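Local coordinates for putative cytochrome P450 hydroxylase (Chondromyces apiculatus DSM 436, PDB 6GMF), which binds heme b and works as a terpene monooxygenase of the cytochrome P450 family, probably inserting one atom of molecular oxygen into its substrates, at residues R122-S125 against V131-T134; E107-I110 against H115-V118; K54-R59 against T289-G294; S310-R313 against R317-D320. All coordinates share one frame; numbering follows the deposited sequence.

Contact 1 of 4, residues R122-S125 against V131-T134; sequences RGKS and VEVT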
loop_
_atom_site.group_PDB
_atom_site.type_symbol
_atom_site.label_atom_id
_atom_site.label_comp_id
_atom_site.label_asym_id
_atom_site.label_seq_id
_atom_site.Cartn_x
_atom_site.Cartn_y
_atom_site.Cartn_z
ATOM N N ARG A 122 21.479 -4.014 -16.838
ATOM C CA ARG A 122 22.514 -3.638 -17.823
ATOM C C ARG A 122 22.658 -4.762 -18.855
ATOM O O ARG A 122 22.566 -5.972 -18.509
ATOM C CB ARG A 122 23.858 -3.349 -17.149
ATOM C CG ARG A 122 23.934 -2.003 -16.450
ATOM C CD ARG A 122 25.195 -1.884 -15.610
ATOM N NE ARG A 122 25.301 -2.954 -14.619
ATOM C CZ ARG A 122 26.364 -3.150 -13.855
ATOM N NH1 ARG A 122 27.331 -2.243 -13.839
ATOM N NH2 ARG A 122 26.465 -4.250 -13.129
ATOM N N GLY A 123 22.827 -4.342 -20.122
ATOM C CA GLY A 123 23.072 -5.228 -21.260
ATOM C C GLY A 123 21.782 -5.795 -21.827
ATOM O O GLY A 123 21.828 -6.546 -22.793
ATOM N N LYS A 124 20.642 -5.462 -21.194
ATOM C CA LYS A 124 19.308 -5.875 -21.647
ATOM C C LYS A 124 18.645 -4.689 -22.362
ATOM O O LYS A 124 18.888 -3.540 -21.984
ATOM C CB LYS A 124 18.378 -6.240 -20.487
ATOM C CG LYS A 124 18.788 -7.377 -19.556
ATOM C CD LYS A 124 18.018 -7.302 -18.227
ATOM C CE LYS A 124 16.744 -8.110 -18.175
ATOM N NZ LYS A 124 16.924 -9.355 -17.390
ATOM N N SER A 125 17.787 -4.972 -23.349
ATOM C CA SER A 125 16.970 -3.891 -23.941
ATOM C C SER A 125 15.480 -4.036 -23.599
ATOM O O SER A 125 14.712 -3.109 -23.894
ATOM C CB SER A 125 17.172 -3.769 -25.436
ATOM O OG SER A 125 16.924 -4.998 -26.063
ATOM N N VAL A 131 9.167 -8.099 -11.480
ATOM C CA VAL A 131 10.068 -9.032 -10.821
ATOM C C VAL A 131 11.433 -8.381 -10.605
ATOM O O VAL A 131 12.094 -8.670 -9.603
ATOM C CB VAL A 131 10.198 -10.312 -11.672
ATOM C CG1 VAL A 131 11.357 -11.187 -11.204
ATOM C CG2 VAL A 131 8.874 -11.035 -11.691
ATOM N N GLU A 132 11.872 -7.553 -11.543
ATOM C CA GLU A 132 13.248 -7.087 -11.534
ATOM C C GLU A 132 13.433 -5.826 -10.679
ATOM O O GLU A 132 14.575 -5.521 -10.252
ATOM C CB GLU A 132 13.726 -6.912 -12.969
ATOM C CG GLU A 132 13.677 -8.204 -13.739
ATOM C CD GLU A 132 14.358 -8.155 -15.085
ATOM O OE1 GLU A 132 13.708 -8.510 -16.121
ATOM O OE2 GLU A 132 15.553 -7.853 -15.094
ATOM N N VAL A 133 12.354 -5.076 -10.406
ATOM C CA VAL A 133 12.498 -3.757 -9.751
ATOM C C VAL A 133 11.426 -3.535 -8.673
ATOM O O VAL A 133 11.754 -3.345 -7.523
ATOM C CB VAL A 133 12.496 -2.593 -10.757
ATOM C CG1 VAL A 133 12.559 -1.260 -10.027
ATOM C CG2 VAL A 133 13.623 -2.710 -11.775
ATOM N N THR A 134 10.140 -3.524 -9.058
ATOM C CA THR A 134 9.155 -2.979 -8.165
ATOM C C THR A 134 8.810 -3.945 -7.041
ATOM O O THR A 134 8.485 -3.504 -5.944
ATOM C CB THR A 134 7.906 -2.518 -8.912
ATOM O OG1 THR A 134 7.194 -3.653 -9.374
ATOM C CG2 THR A 134 8.242 -1.604 -10.059
#

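Contact 2 of 4, residues E107-I110 against H115-V118; sequences EPRI and HELV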
loop_
_atom_site.group_PDB
_atom_site.type_symbol
_atom_site.label_atom_id
_atom_site.label_comp_id
_atom_site.label_asym_id
_atom_site.label_seq_id
_atom_site.Cartn_x
_atom_site.Cartn_y
_atom_site.Cartn_z
ATOM N N GLU A 107 17.556 6.600 3.535
ATOM C CA GLU A 107 17.592 7.025 2.145
ATOM C C GLU A 107 18.898 6.598 1.446
ATOM O O GLU A 107 18.882 6.187 0.279
ATOM C CB GLU A 107 17.318 8.533 2.030
ATOM C CG GLU A 107 17.520 9.041 0.630
ATOM C CD GLU A 107 17.104 10.465 0.344
ATOM O OE1 GLU A 107 16.661 11.133 1.271
ATOM O OE2 GLU A 107 17.201 10.872 -0.822
ATOM N N PRO A 108 20.099 6.753 2.051
ATOM C CA PRO A 108 21.315 6.294 1.374
ATOM C C PRO A 108 21.296 4.807 0.989
ATOM O O PRO A 108 21.697 4.457 -0.142
ATOM C CB PRO A 108 22.438 6.645 2.373
ATOM C CG PRO A 108 21.848 7.879 3.080
ATOM C CD PRO A 108 20.380 7.530 3.269
ATOM N N ARG A 109 20.822 3.966 1.893
ATOM C CA ARG A 109 20.751 2.513 1.623
ATOM C C ARG A 109 19.703 2.239 0.542
ATOM O O ARG A 109 19.893 1.365 -0.239
ATOM C CB ARG A 109 20.390 1.767 2.902
ATOM C CG ARG A 109 20.274 0.266 2.711
ATOM C CD ARG A 109 21.476 -0.362 2.049
ATOM N NE ARG A 109 21.187 -1.760 1.779
ATOM C CZ ARG A 109 21.645 -2.441 0.754
ATOM N NH1 ARG A 109 22.471 -1.877 -0.106
ATOM N NH2 ARG A 109 21.268 -3.686 0.576
ATOM N N ILE A 110 18.596 2.949 0.585
ATOM C CA ILE A 110 17.540 2.778 -0.433
ATOM C C ILE A 110 18.100 3.145 -1.817
ATOM O O ILE A 110 17.799 2.471 -2.795
ATOM C CB ILE A 110 16.272 3.562 -0.040
ATOM C CG1 ILE A 110 15.589 2.919 1.173
ATOM C CG2 ILE A 110 15.321 3.677 -1.227
ATOM C CD1 ILE A 110 14.508 3.738 1.816
ATOM N N HIS A 115 20.113 1.420 -7.141
ATOM C CA HIS A 115 21.200 1.314 -8.138
ATOM C C HIS A 115 21.518 -0.154 -8.425
ATOM O O HIS A 115 21.746 -0.466 -9.550
ATOM C CB HIS A 115 22.385 2.179 -7.703
ATOM C CG HIS A 115 22.204 3.620 -8.014
ATOM N ND1 HIS A 115 22.262 4.107 -9.294
ATOM C CD2 HIS A 115 21.947 4.679 -7.232
ATOM C CE1 HIS A 115 22.054 5.396 -9.269
ATOM N NE2 HIS A 115 21.857 5.756 -8.035
ATOM N N GLU A 116 21.511 -1.005 -7.412
ATOM C CA GLU A 116 21.802 -2.441 -7.621
ATOM C C GLU A 116 20.714 -3.066 -8.487
ATOM O O GLU A 116 21.024 -3.873 -9.332
ATOM C CB GLU A 116 21.726 -3.192 -6.306
ATOM C CG GLU A 116 22.843 -2.875 -5.377
ATOM C CD GLU A 116 22.770 -3.676 -4.092
ATOM O OE1 GLU A 116 22.056 -4.674 -4.104
ATOM O OE2 GLU A 116 23.408 -3.251 -3.081
ATOM N N LEU A 117 19.466 -2.708 -8.227
ATOM C CA LEU A 117 18.366 -3.269 -9.041
ATOM C C LEU A 117 18.538 -2.816 -10.488
ATOM O O LEU A 117 18.354 -3.619 -11.361
ATOM C CB LEU A 117 17.021 -2.839 -8.455
ATOM C CG LEU A 117 16.712 -3.459 -7.100
ATOM C CD1 LEU A 117 15.467 -2.853 -6.511
ATOM C CD2 LEU A 117 16.548 -4.964 -7.222
ATOM N N VAL A 118 18.907 -1.564 -10.707
ATOM C CA VAL A 118 19.091 -1.094 -12.107
ATOM C C VAL A 118 20.353 -1.730 -12.688
ATOM O O VAL A 118 20.343 -2.036 -13.838
ATOM C CB VAL A 118 19.044 0.434 -12.235
ATOM C CG1 VAL A 118 19.340 0.874 -13.652
ATOM C CG2 VAL A 118 17.670 0.925 -11.825
#

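Contact 3 of 4, residues K54-R59 against T289-G294; sequences KGFSNR and TDVEIG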
loop_
_atom_site.group_PDB
_atom_site.type_symbol
_atom_site.label_atom_id
_atom_site.label_comp_id
_atom_site.label_asym_id
_atom_site.label_seq_id
_atom_site.Cartn_x
_atom_site.Cartn_y
_atom_site.Cartn_z
ATOM N N LYS A 54 -16.039 6.101 15.338
ATOM C CA LYS A 54 -17.051 5.564 16.268
ATOM C C LYS A 54 -18.189 4.911 15.482
ATOM O O LYS A 54 -18.723 3.903 15.908
ATOM C CB LYS A 54 -17.566 6.670 17.188
ATOM C CG LYS A 54 -17.865 7.963 16.456
ATOM C CD LYS A 54 -16.668 8.504 15.695
ATOM N N GLY A 55 -18.534 5.456 14.316
ATOM C CA GLY A 55 -19.603 4.856 13.533
ATOM C C GLY A 55 -19.154 3.787 12.543
ATOM O O GLY A 55 -19.970 2.900 12.171
ATOM N N PHE A 56 -17.900 3.916 12.073
ATOM C CA PHE A 56 -17.314 3.010 11.069
ATOM C C PHE A 56 -16.034 2.397 11.627
ATOM O O PHE A 56 -14.996 2.996 11.673
ATOM C CB PHE A 56 -17.024 3.768 9.778
ATOM C CG PHE A 56 -18.264 4.265 9.110
ATOM C CD1 PHE A 56 -18.815 5.469 9.487
ATOM C CD2 PHE A 56 -18.897 3.513 8.135
ATOM C CE1 PHE A 56 -19.983 5.911 8.895
ATOM C CE2 PHE A 56 -20.028 3.988 7.500
ATOM C CZ PHE A 56 -20.576 5.184 7.888
ATOM N N SER A 57 -16.197 1.200 12.197
ATOM C CA SER A 57 -15.146 0.469 12.869
ATOM C C SER A 57 -14.127 -0.148 11.908
ATOM O O SER A 57 -14.488 -0.650 10.858
ATOM C CB SER A 57 -15.761 -0.630 13.683
ATOM O OG SER A 57 -14.744 -1.401 14.288
ATOM N N ASN A 58 -12.872 -0.204 12.340
ATOM C CA ASN A 58 -11.811 -0.887 11.567
ATOM C C ASN A 58 -11.907 -2.424 11.717
ATOM O O ASN A 58 -11.204 -3.173 11.026
ATOM C CB ASN A 58 -10.425 -0.380 11.888
ATOM C CG ASN A 58 -10.019 0.727 10.938
ATOM O OD1 ASN A 58 -10.793 1.650 10.750
ATOM N ND2 ASN A 58 -8.865 0.583 10.293
ATOM N N ARG A 59 -12.803 -2.917 12.579
ATOM C CA ARG A 59 -12.969 -4.382 12.647
ATOM C C ARG A 59 -13.470 -4.924 11.310
ATOM O O ARG A 59 -13.383 -6.143 11.058
ATOM C CB ARG A 59 -13.840 -4.782 13.840
ATOM C CG ARG A 59 -15.327 -4.566 13.637
ATOM C CD ARG A 59 -16.030 -4.442 14.982
ATOM N N THR A 289 -23.734 0.937 14.087
ATOM C CA THR A 289 -25.133 1.374 14.225
ATOM C C THR A 289 -25.691 1.631 12.824
ATOM O O THR A 289 -24.944 1.620 11.837
ATOM C CB THR A 289 -25.263 2.624 15.113
ATOM O OG1 THR A 289 -24.418 3.688 14.652
ATOM C CG2 THR A 289 -24.945 2.321 16.560
ATOM N N ASP A 290 -27.007 1.851 12.734
ATOM C CA ASP A 290 -27.593 2.390 11.540
ATOM C C ASP A 290 -26.986 3.777 11.345
ATOM O O ASP A 290 -26.898 4.566 12.295
ATOM C CB ASP A 290 -29.125 2.423 11.620
ATOM C CG ASP A 290 -29.775 1.103 11.239
ATOM O OD1 ASP A 290 -29.181 0.070 11.521
ATOM O OD2 ASP A 290 -30.865 1.124 10.645
ATOM N N VAL A 291 -26.494 4.035 10.131
ATOM C CA VAL A 291 -25.862 5.320 9.848
ATOM C C VAL A 291 -26.446 5.846 8.535
ATOM O O VAL A 291 -27.141 5.130 7.813
ATOM C CB VAL A 291 -24.323 5.242 9.813
ATOM C CG1 VAL A 291 -23.722 4.883 11.165
ATOM C CG2 VAL A 291 -23.840 4.301 8.734
ATOM N N GLU A 292 -26.177 7.126 8.270
ATOM C CA GLU A 292 -26.691 7.789 7.107
ATOM C C GLU A 292 -25.509 8.452 6.408
ATOM O O GLU A 292 -24.708 9.172 7.023
ATOM C CB GLU A 292 -27.784 8.799 7.469
ATOM N N ILE A 293 -25.370 8.191 5.116
ATOM C CA ILE A 293 -24.413 8.982 4.371
ATOM C C ILE A 293 -25.048 9.373 3.038
ATOM O O ILE A 293 -25.603 8.559 2.343
ATOM C CB ILE A 293 -23.037 8.302 4.232
ATOM C CG1 ILE A 293 -22.495 8.476 2.817
ATOM C CG2 ILE A 293 -23.056 6.845 4.657
ATOM C CD1 ILE A 293 -21.062 8.133 2.702
ATOM N N GLY A 294 -25.009 10.678 2.765
ATOM C CA GLY A 294 -25.662 11.278 1.611
ATOM C C GLY A 294 -27.095 10.806 1.431
ATOM O O GLY A 294 -27.475 10.453 0.326
#

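Contact 4 of 4, residues S310-R313 against R317-D320; sequences SANR and RFPD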
loop_
_atom_site.group_PDB
_atom_site.type_symbol
_atom_site.label_atom_id
_atom_site.label_comp_id
_atom_site.label_asym_id
_atom_site.label_seq_id
_atom_site.Cartn_x
_atom_site.Cartn_y
_atom_site.Cartn_z
ATOM N N SER A 310 -11.922 6.208 -5.871
ATOM C CA SER A 310 -13.066 7.015 -6.345
ATOM C C SER A 310 -12.993 8.461 -5.850
ATOM O O SER A 310 -13.226 9.417 -6.599
ATOM C CB SER A 310 -14.359 6.408 -5.956
ATOM O OG SER A 310 -15.439 7.165 -6.519
ATOM N N ALA A 311 -12.733 8.633 -4.555
ATOM C CA ALA A 311 -12.570 9.937 -3.916
ATOM C C ALA A 311 -11.459 10.706 -4.649
ATOM O O ALA A 311 -11.602 11.911 -4.950
ATOM C CB ALA A 311 -12.221 9.749 -2.454
ATOM N N ASN A 312 -10.377 9.997 -4.998
ATOM C CA ASN A 312 -9.179 10.649 -5.606
ATOM C C ASN A 312 -9.447 11.015 -7.061
ATOM O O ASN A 312 -8.687 11.778 -7.655
ATOM C CB ASN A 312 -7.946 9.765 -5.474
ATOM C CG ASN A 312 -7.458 9.702 -4.051
ATOM O OD1 ASN A 312 -7.787 10.592 -3.267
ATOM N ND2 ASN A 312 -6.620 8.715 -3.742
ATOM N N ARG A 313 -10.505 10.468 -7.659
ATOM C CA ARG A 313 -10.898 10.866 -9.007
ATOM C C ARG A 313 -12.236 11.610 -9.041
ATOM O O ARG A 313 -12.920 11.624 -10.076
ATOM C CB ARG A 313 -10.855 9.637 -9.891
ATOM C CG ARG A 313 -9.430 9.220 -10.195
ATOM C CD ARG A 313 -9.306 9.008 -11.669
ATOM N NE ARG A 313 -8.186 8.204 -12.038
ATOM C CZ ARG A 313 -8.076 7.623 -13.216
ATOM N NH1 ARG A 313 -9.027 7.796 -14.143
ATOM N NH2 ARG A 313 -7.047 6.856 -13.447
ATOM N N ARG A 317 -13.468 17.515 -6.128
ATOM C CA ARG A 317 -12.260 17.790 -5.381
ATOM C C ARG A 317 -11.063 18.023 -6.297
ATOM O O ARG A 317 -10.222 18.843 -5.987
ATOM C CB ARG A 317 -11.960 16.621 -4.428
ATOM C CG ARG A 317 -10.809 16.868 -3.468
ATOM C CD ARG A 317 -11.044 18.011 -2.497
ATOM N NE ARG A 317 -9.900 18.262 -1.641
ATOM C CZ ARG A 317 -8.769 18.809 -2.041
ATOM N NH1 ARG A 317 -8.552 18.991 -3.330
ATOM N NH2 ARG A 317 -7.855 19.165 -1.151
ATOM N N PHE A 318 -10.972 17.259 -7.388
ATOM C CA PHE A 318 -9.816 17.265 -8.310
ATOM C C PHE A 318 -10.306 17.515 -9.724
ATOM O O PHE A 318 -10.811 16.603 -10.367
ATOM C CB PHE A 318 -9.088 15.915 -8.262
ATOM C CG PHE A 318 -8.514 15.605 -6.910
ATOM C CD1 PHE A 318 -7.417 16.309 -6.447
ATOM C CD2 PHE A 318 -9.120 14.701 -6.055
ATOM C CE1 PHE A 318 -6.917 16.116 -5.174
ATOM C CE2 PHE A 318 -8.601 14.498 -4.786
ATOM C CZ PHE A 318 -7.496 15.193 -4.350
ATOM N N PRO A 319 -10.188 18.750 -10.254
ATOM C CA PRO A 319 -10.745 19.053 -11.563
ATOM C C PRO A 319 -10.108 18.224 -12.683
ATOM O O PRO A 319 -8.919 17.946 -12.602
ATOM C CB PRO A 319 -10.398 20.530 -11.774
ATOM C CG PRO A 319 -10.192 21.081 -10.402
ATOM C CD PRO A 319 -9.638 19.931 -9.580
ATOM N N ASP A 320 -10.903 17.897 -13.710
ATOM C CA ASP A 320 -10.550 17.010 -14.774
ATOM C C ASP A 320 -9.837 15.821 -14.148
ATOM O O ASP A 320 -8.695 15.545 -14.452
ATOM C CB ASP A 320 -9.674 17.729 -15.811
ATOM C CG ASP A 320 -9.562 17.032 -17.164
ATOM O OD1 ASP A 320 -10.288 16.031 -17.426
ATOM O OD2 ASP A 320 -8.754 17.518 -17.979
#

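Contact 1 of 4, residues R122-S125 against V131-T134
K124 and E132 reach for each other from opposite directions and meet in one salt bridge, K124 NZ to E132 OE2 at 3.1 Å. This is the close part of the contact. The ammonium comes in on the syn side of OE2, though 26° out of the carboxylate plane, and leans on that oxygen more than on the other: K124 NZ is 3.6 Å from E132 OE1. The lysine bends at chi3 (93°) and chi4 (104°), which lays its last methylene beside the carboxylate, K124 CE 3.3 Å from E132 OE2. E132 is straight beyond CG and simply carries its charge outward from the helix. OE1 has the stronger partner: it accepts the backbone N of E128, whose own side chain accepts V131 N, so the carboxylate is held from the helix start as well as from the lysine. Around this single pair the contact is loose. It lies at the protein surface, both residues stay partly exposed, and no other residues of R122-S125 and V131-T134 touch. On the inner side V133 packs on L121 and on M356 of helix 346-363. Replacing E132 with alanine would probably strip K124 NZ of its counter-charge and E128 N of its acceptor, setting the lysine tip free to swing. S125 pairs through its backbone with A392, and the bridge spans strand 126-128, between helix 107-119 (helix D of P450s) and helix 129-134, probably the start of helix E.

Contact 2 of 4, residues E107-I110 against H115-V118
R109 and E116 cross at about a right angle over two turns of the single helix 107-119, and their flat ends are not coplanar: guanidinium and carboxylate planes stand 51° apart. R109 leaves the backbone pointing away from H115-V118, with CG anti to the backbone N. A bend at chi2 (52°) then turns the chain along the helix and brings the guanidinium back toward E116. E116 starts in the direction of R109 and is extended beyond CG, presenting OE2. That oxygen lies at the edge of the guanidinium, in its plane, so the R109 N-H points almost straight at it (166°). The separation is nonetheless long, R109 NH1 to E116 OE2 3.4 Å, and the hydrogen bond is weak. The main partner of the arginine is elsewhere: its NE forms a salt bridge with E144 OE1 of helix 136-145. Elsewhere on the helix, I110 and L117 pack on helix 136-145, while I110, H115 and V118 touch helix 346-363. Two carboxylates thus share one guanidinium, which would be expected to stay positively charged; E144 ties it to the neighbouring helix, and E116 adds a weaker, solvent-side attraction within the same helix.

Contact 3 of 4, residues K54-R59 against T289-G294
F56 and V291 join two of the beta elements of the P450 fold: the edge strand 56-57 of the five-stranded sheet and the hairpin 291-293/296-298. No hydrogen bond links K54-R59 with T289-G294; what holds them is apolar. The phenylalanine places CG anti to its own carbonyl carbon (chi1 -65°), and this torsion sends the ring outward with CZ leading. V291 has its CG1 in the corresponding position, chi1 also -65°, which leaves CG2 between backbone N and carbonyl carbon. That CG2 methyl is the branch that touches, 3.5 Å from F56 CZ, and it reaches the ring obliquely. It meets the CZ end of the ring, F56 CE2 being 4.0 Å from V291 CG2. The other branch does less: V291 CG1 is 4.4 Å from G55 O. I293, two residues further along the same strand, also starts toward K54-R59 and adds a looser methyl, I293 CG2 4.4 Å from F56 CZ. V49 of helix 43-51 touches both F56 and I293, completing a small apolar cluster. F56 also packs on R285, a heme-binding residue, and N58, two positions on, hydrogen-bonds a heme propionate through ND2; this packing therefore sits just behind heme-binding residues. Between F56 and N58, S57 makes an ST turn and also hydrogen-bonds D83. In that turn S57 OG accepts R59 N at 3.0 Å with an N-H...O angle of 167°.

Contact 4 of 4, residues S310-R313 against R317-D320
F318 packs its ring against the end of helix 308-312, the K' helix of the P450 fold, from the loop known as the meander that leads on to the heme-binding region. Its CB is directed toward A311 and N312, and CG, anti to the carbonyl carbon of F318 (chi1 -62°), lies 3.9 Å from N312 O. From there one side of the ring does the work. CD2 comes closest, 3.4 Å from N312 O, which it meets obliquely. The same CD2 is 3.9 Å from A311 O, an oxygen lying in the ring plane at its edge. CE2 is about equally far from both carbonyls. It also meets its neighbour in the chain: R317 CG covers one ring face near the rim, 3.5 Å from F318 CE2. Y43, R275 and R328 also pack on the residue. Cutting F318 back to an alanine is likely to open a gap beside the helix end and leave Y43 and R275 without the ring they touch. The weakly positive C-H groups of the ring suit the two carbonyl oxygens; N312 O also accepts R275 NH1, the arginine of the ExxR motif. N312 itself is fixed by S278 on ND2, and its OD1, which accepts L334 N, stands 4.3 Å from F318 CE2.

How the contacts relate
Contacts 1 and 2 are surface salt bridges on the same side of the molecule, 14 Å apart between centres; they touch where L117 packs on the backbone oxygens of E132 and V133. Both belong to the region of helices 107-119 and 136-145, contact 2 within helix 107-119, contact 1 between the loop after it and helix 129-134. Contacts 3 and 4 carry no charge pairing across their segments and rely on a phenylalanine: F56 meets methyl groups in a partly buried cluster, F318 meets backbone carbonyls in a fully buried one. Helix 43-51 packs on both. Contact 3 alone joins segments far apart in sequence; the other three are local.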